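PDB 2QNG: TerD domain-containing protein from Streptomyces avermitilis, which is of unknown function but binds calcium ions and belongs to the CAPAB/TerDEXZ family through its TerD domain. Local coordinates for residues P41-P44 and G45-A48; Y182-P186 and A187-R191. All blocks are in the same frame, centred on the assembly; numbering follows the deposited sequence.

Interaction 1 of 2, residues P41-P44 and G45-A48; sequences PSPP and GDPA
The carbonyl oxygen of Pro-43 is held by two donors: the backbone N of Asp-46, 3.0 Å from Pro-43 O, and a water that lies 2.9 Å from the same oxygen. The amide bond is fairly straight, with an N-H...O angle of 159°, and closes a type II beta turn from Pro-43 to Asp-46. Pro-44 and Gly-45 occupy the corner, and their roles illustrate how sequence is written into such a turn. The ring of Pro-44 restricts phi at the first corner residue, whereas the second has a positive phi (88°) at which a beta carbon would be driven against the carbonyl oxygen of Pro-44, a clash that glycine, having no beta carbon, avoids. The water gives its other proton to Asp-46 O at 2.7 Å and so ties the two arms together a second time.

Farther up the loop, Ser-42 supplies a side-chain tie. Its OG, turned anti to its own carbonyl carbon (chi1 -64°), donates to Pro-47 O across 2.6 Å, approaching in the carbonyl plane. The same hydroxyl is hydrogen-bonded to Thr-49 OG1, so one small group links two points of the returning arm. Asp-46 meets the opposite arm by van der Waals contact: its OD2 lies 3.6 Å from Pro-43 CG, the two side chains crossing at a slant, while its CB sits 4.1 Å from Ser-42 CB.

Without regular secondary structure, the loop, which doubles back at its turn, is a surface connection from strand 33-40 in one sheet to strand 51-59 in the other. Its base adjoins the calcium-binding residues Trp-39 and Asp-50, and neighbouring loops touch it through Lys-92, Asp-124, Ala-125 and Arg-127.

Interaction 2 of 2, residues Y182-P186 and A187-R191; sequences YDSDP and ATFAR
Phe-189 and Tyr-182 are brought together by their first torsions: the phenylalanine carries CG anti to its backbone N (chi1 179°), reaching back from the helix, and the tyrosine carries CG anti to its carbonyl carbon (chi1 -72°), which presents a ring face to it. The outcome is a T-shaped stack with the planes at 89° and the centroids 5.0 Å apart. The CD1-CE1 edge of the phenylalanine comes down over the tyrosine ring toward its rim, CE1 standing 3.6 Å from Tyr-182 CD2. Between the stack and the helix start, the OG of Ser-184 lies 3.9 Å from Phe-189 CA, and Ser-184 CB rests against Thr-188 CG2.

Helix N-termini need acceptors for their first amides, and Asp-185, the N-cap, provides a worked case. Its OD1 takes the backbone N of Thr-188 at 3.0 Å, met almost in line with the carboxylate C-O bond, and also the hydroxyl OG1 of that residue at 2.9 Å, which arrives on the syn side and well out of the carboxylate plane. Two bonds thus hold one oxygen and limit rotation of the carboxylate, whose negative charge probably also suits the positive end of the helix dipole. An alanine here would leave Thr-188 N and its hydroxyl without this shared acceptor and would probably let the first turn fray. Helical backbone bonds begin at once, Phe-189 N to Asp-185 O at 2.9 Å and Ala-190 N to Pro-186 O at 3.1 Å.

The short helix 186-192 follows edge strand 173-182 and lies against its sheet. Phe-189 is buried there over Ala-159 and Thr-161 of strand 159-167 and Val-119 of strand 111-120; Pro-186 also touches Val-119, while Thr-158 OG1 bonds to Ser-184 O.

Both interactions are local and lie toward the surface, but they differ in depth. Interaction 1 has no buried residue and joins two sheets by a loop, whereas interaction 2 buries one aromatic side chain and fastens a helix to the strand before it. Their chemistry follows their place: a proline-rich loop relies on backbone carbonyls, a hydroxyl and a bridging water, while the helix start combines carboxylate capping with aromatic packing against a sheet. Their centres are about 23 Å apart; their nearest atoms are about 11 Å apart, without contact. Each nevertheless passes near Asp-50, a ligand of one calcium ion.

Interaction 1 of 2, residues P41-P44 and G45-A48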
ATOM      1  N   PRO A  41     -17.851   6.060   2.999  1.00 10.03           N
ATOM      2  CA  PRO A  41     -17.690   6.726   4.294  1.00 11.35           C
ATOM      3  C   PRO A  41     -18.439   6.059   5.442  1.00 12.46           C
ATOM      4  O   PRO A  41     -19.414   5.332   5.215  1.00 13.51           O
ATOM      5  CB  PRO A  41     -18.265   8.136   4.062  1.00 12.17           C
ATOM      6  CG  PRO A  41     -18.873   8.136   2.759  1.00 12.20           C
ATOM      7  CD  PRO A  41     -18.530   6.900   2.004  1.00  9.77           C
ATOM      8  N   SER A  42     -17.976   6.354   6.654  1.00 12.35           N
ATOM      9  CA  SER A  42     -18.726   6.017   7.854  1.00 13.56           C
ATOM     10  C   SER A  42     -20.065   6.725   7.834  1.00 15.44           C
ATOM     11  O   SER A  42     -20.179   7.797   7.254  1.00 15.65           O
ATOM     12  CB  SER A  42     -18.019   6.569   9.088  1.00 14.18           C
ATOM     13  OG  SER A  42     -16.765   5.968   9.267  1.00 14.62           O
ATOM     14  N   PRO A  43     -21.047   6.190   8.563  1.00 17.15           N
ATOM     15  CA  PRO A  43     -22.322   6.906   8.735  1.00 18.32           C
ATOM     16  C   PRO A  43     -22.103   8.304   9.323  1.00 19.00           C
ATOM     17  O   PRO A  43     -21.168   8.502  10.113  1.00 18.23           O
ATOM     18  CB  PRO A  43     -23.073   6.040   9.747  1.00 18.97           C
ATOM     19  CG  PRO A  43     -22.509   4.672   9.621  1.00 18.75           C
ATOM     20  CD  PRO A  43     -21.039   4.865   9.217  1.00 17.88           C
ATOM     21  N   PRO A  44     -22.959   9.278   8.955  1.00 19.83           N
ATOM     22  CA  PRO A  44     -22.831  10.623   9.503  1.00 20.80           C
ATOM     23  C   PRO A  44     -22.798  10.558  11.026  1.00 21.36           C
ATOM     24  O   PRO A  44     -23.562   9.797  11.641  1.00 22.09           O
ATOM     25  CB  PRO A  44     -24.107  11.324   9.027  1.00 20.92           C
ATOM     26  CG  PRO A  44     -24.481  10.608   7.776  1.00 21.34           C
ATOM     27  CD  PRO A  44     -24.062   9.170   7.987  1.00 20.23           C
ATOM     28  N   GLY A  45     -21.892  11.318  11.627  1.00 21.92           N
ATOM     29  CA  GLY A  45     -21.809  11.365  13.080  1.00 22.25           C
ATOM     30  C   GLY A  45     -20.933  10.308  13.726  1.00 22.31           C
ATOM     31  O   GLY A  45     -20.621  10.415  14.918  1.00 23.15           O
ATOM     32  N   ASP A  46     -20.545   9.281  12.958  1.00 21.50           N
ATOM     33  CA  ASP A  46     -19.552   8.301  13.412  1.00 21.56           C
ATOM     34  C   ASP A  46     -18.166   8.805  13.035  1.00 19.88           C
ATOM     35  O   ASP A  46     -18.034   9.643  12.140  1.00 19.74           O
ATOM     36  CB  ASP A  46     -19.752   6.937  12.759  1.00 22.01           C
ATOM     37  CG  ASP A  46     -20.908   6.171  13.334  1.00 25.72           C
ATOM     38  OD1 ASP A  46     -21.662   6.723  14.167  1.00 28.42           O
ATOM     39  OD2 ASP A  46     -21.064   5.004  12.921  1.00 29.42           O
ATOM     40  N   PRO A  47     -17.124   8.299  13.715  1.00 18.88           N
ATOM     41  CA  PRO A  47     -15.766   8.683  13.351  1.00 17.53           C
ATOM     42  C   PRO A  47     -15.491   8.336  11.891  1.00 15.97           C
ATOM     43  O   PRO A  47     -15.933   7.295  11.404  1.00 15.71           O
ATOM     44  CB  PRO A  47     -14.900   7.825  14.286  1.00 18.28           C
ATOM     45  CG  PRO A  47     -15.780   7.498  15.421  1.00 20.03           C
ATOM     46  CD  PRO A  47     -17.149   7.380  14.871  1.00 19.58           C
ATOM     47  N   ALA A  48     -14.775   9.210  11.207  1.00 14.60           N
ATOM     48  CA  ALA A  48     -14.501   9.017   9.779  1.00 13.68           C
ATOM     49  C   ALA A  48     -13.666   7.773   9.538  1.00 13.19           C
ATOM     50  O   ALA A  48     -12.774   7.451  10.337  1.00 14.51           O
ATOM     51  CB  ALA A  48     -13.767  10.202   9.239  1.00 14.45           C
TER
HETATM   52  O   HOH W   1     -18.787  10.107   9.548  1.00 22.83           O

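Interaction 2 of 2, residues Y182-P186 and A187-R191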
ATOM      1  N   TYR A 182      -2.253  -7.341   9.421  1.00 10.84           N
ATOM      2  CA  TYR A 182      -1.516  -6.891  10.608  1.00 11.19           C
ATOM      3  C   TYR A 182      -2.500  -6.296  11.606  1.00 11.37           C
ATOM      4  O   TYR A 182      -3.559  -5.779  11.224  1.00 11.75           O
ATOM      5  CB  TYR A 182      -0.499  -5.802  10.223  1.00 11.75           C
ATOM      6  CG  TYR A 182       0.704  -6.293   9.454  1.00 12.25           C
ATOM      7  CD1 TYR A 182       1.968  -6.259  10.036  1.00 13.94           C
ATOM      8  CD2 TYR A 182       0.590  -6.795   8.156  1.00 11.74           C
ATOM      9  CE1 TYR A 182       3.084  -6.689   9.348  1.00 13.37           C
ATOM     10  CE2 TYR A 182       1.701  -7.226   7.447  1.00 12.05           C
ATOM     11  CZ  TYR A 182       2.947  -7.191   8.063  1.00 12.82           C
ATOM     12  OH  TYR A 182       4.059  -7.629   7.372  1.00 14.95           O
ATOM     13  N   ASP A 183      -2.130  -6.332  12.888  1.00 12.91           N
ATOM     14  CA  ASP A 183      -2.976  -5.816  13.965  1.00 14.75           C
ATOM     15  C   ASP A 183      -2.483  -4.467  14.481  1.00 16.40           C
ATOM     16  O   ASP A 183      -2.968  -3.986  15.514  1.00 19.61           O
ATOM     17  CB  ASP A 183      -3.050  -6.799  15.145  1.00 15.04           C
ATOM     18  CG  ASP A 183      -3.677  -8.121  14.775  1.00 19.00           C
ATOM     19  OD1 ASP A 183      -4.708  -8.152  14.061  1.00 20.35           O
ATOM     20  OD2 ASP A 183      -3.159  -9.154  15.260  1.00 25.71           O
ATOM     21  N   SER A 184      -1.579  -3.846  13.741  1.00 15.95           N
ATOM     22  CA  SER A 184      -0.863  -2.650  14.198  1.00 16.68           C
ATOM     23  C   SER A 184      -1.450  -1.336  13.713  1.00 15.85           C
ATOM     24  O   SER A 184      -2.260  -1.304  12.772  1.00 15.36           O
ATOM     25  CB  SER A 184       0.642  -2.757  13.886  1.00 19.23           C
ATOM     26  OG  SER A 184       0.862  -3.400  12.634  1.00 21.33           O
ATOM     27  N   ASP A 185      -1.048  -0.258  14.387  1.00 14.39           N
ATOM     28  CA  ASP A 185      -1.449   1.087  13.996  1.00 13.84           C
ATOM     29  C   ASP A 185      -0.556   1.575  12.848  1.00 12.94           C
ATOM     30  O   ASP A 185       0.425   0.908  12.484  1.00 13.06           O
ATOM     31  CB  ASP A 185      -1.479   2.042  15.208  1.00 14.56           C
ATOM     32  CG  ASP A 185      -0.132   2.251  15.836  1.00 15.66           C
ATOM     33  OD1 ASP A 185       0.910   1.949  15.207  1.00 16.44           O
ATOM     34  OD2 ASP A 185      -0.120   2.760  16.981  1.00 17.61           O
ATOM     35  N   PRO A 186      -0.891   2.709  12.237  1.00 12.43           N
ATOM     36  CA  PRO A 186      -0.116   3.135  11.052  1.00 12.89           C
ATOM     37  C   PRO A 186       1.380   3.313  11.259  1.00 13.08           C
ATOM     38  O   PRO A 186       2.170   2.866  10.419  1.00 13.77           O
ATOM     39  CB  PRO A 186      -0.783   4.462  10.672  1.00 13.45           C
ATOM     40  CG  PRO A 186      -2.220   4.235  11.077  1.00 14.11           C
ATOM     41  CD  PRO A 186      -2.085   3.555  12.429  1.00 13.28           C
ATOM     42  N   ALA A 187       1.767   3.941  12.365  1.00 13.03           N
ATOM     43  CA  ALA A 187       3.192   4.192  12.597  1.00 13.01           C
ATOM     44  C   ALA A 187       4.000   2.908  12.781  1.00 12.69           C
ATOM     45  O   ALA A 187       5.122   2.776  12.257  1.00 13.46           O
ATOM     46  CB  ALA A 187       3.383   5.114  13.759  1.00 14.28           C
ATOM     47  N   THR A 188       3.423   1.961  13.506  1.00 11.41           N
ATOM     48  CA  THR A 188       4.088   0.695  13.718  1.00 11.01           C
ATOM     49  C   THR A 188       4.152  -0.109  12.417  1.00 11.00           C
ATOM     50  O   THR A 188       5.205  -0.650  12.072  1.00 10.78           O
ATOM     51  CB  THR A 188       3.406  -0.112  14.836  1.00 11.88           C
ATOM     52  OG1 THR A 188       3.396   0.669  16.034  1.00 15.07           O
ATOM     53  CG2 THR A 188       4.110  -1.429  15.084  1.00 11.32           C
ATOM     54  N   PHE A 189       3.028  -0.160  11.703  1.00 11.25           N
ATOM     55  CA  PHE A 189       2.964  -0.879  10.442  1.00 10.97           C
ATOM     56  C   PHE A 189       4.068  -0.423   9.494  1.00 11.77           C
ATOM     57  O   PHE A 189       4.730  -1.257   8.860  1.00 12.33           O
ATOM     58  CB  PHE A 189       1.602  -0.663   9.795  1.00 10.86           C
ATOM     59  CG  PHE A 189       1.451  -1.341   8.469  1.00 10.45           C
ATOM     60  CD1 PHE A 189       1.240  -2.708   8.390  1.00 10.71           C
ATOM     61  CD2 PHE A 189       1.503  -0.605   7.296  1.00 11.32           C
ATOM     62  CE1 PHE A 189       1.092  -3.327   7.153  1.00  9.58           C
ATOM     63  CE2 PHE A 189       1.318  -1.224   6.065  1.00 11.05           C
ATOM     64  CZ  PHE A 189       1.093  -2.567   6.000  1.00 10.60           C
ATOM     65  N   ALA A 190       4.272   0.892   9.392  1.00 12.05           N
ATOM     66  CA  ALA A 190       5.276   1.416   8.467  1.00 13.39           C
ATOM     67  C   ALA A 190       6.673   0.904   8.767  1.00 13.47           C
ATOM     68  O   ALA A 190       7.514   0.816   7.875  1.00 15.39           O
ATOM     69  CB  ALA A 190       5.252   2.939   8.406  1.00 13.89           C
ATOM     70  N   ARG A 191       6.925   0.548  10.028  1.00 12.39           N
ATOM     71  CA  ARG A 191       8.261   0.089  10.411  1.00 12.67           C
ATOM     72  C   ARG A 191       8.441  -1.400  10.191  1.00 12.74           C
ATOM     73  O   ARG A 191       9.574  -1.868  10.030  1.00 13.98           O
ATOM     74  CB  ARG A 191       8.567   0.397  11.886  1.00 12.42           C
ATOM     75  CG  ARG A 191       8.421   1.849  12.299  1.00 15.61           C
ATOM     76  CD  ARG A 191       9.179   2.831  11.437  1.00 19.07           C
ATOM     77  NE  ARG A 191      10.598   2.525  11.276  1.00 19.85           N
ATOM     78  CZ  ARG A 191      11.333   2.902  10.225  1.00 19.89           C
ATOM     79  NH1 ARG A 191      10.783   3.626   9.251  1.00 22.44           N
ATOM     80  NH2 ARG A 191      12.619   2.578  10.167  1.00 19.31           N
TER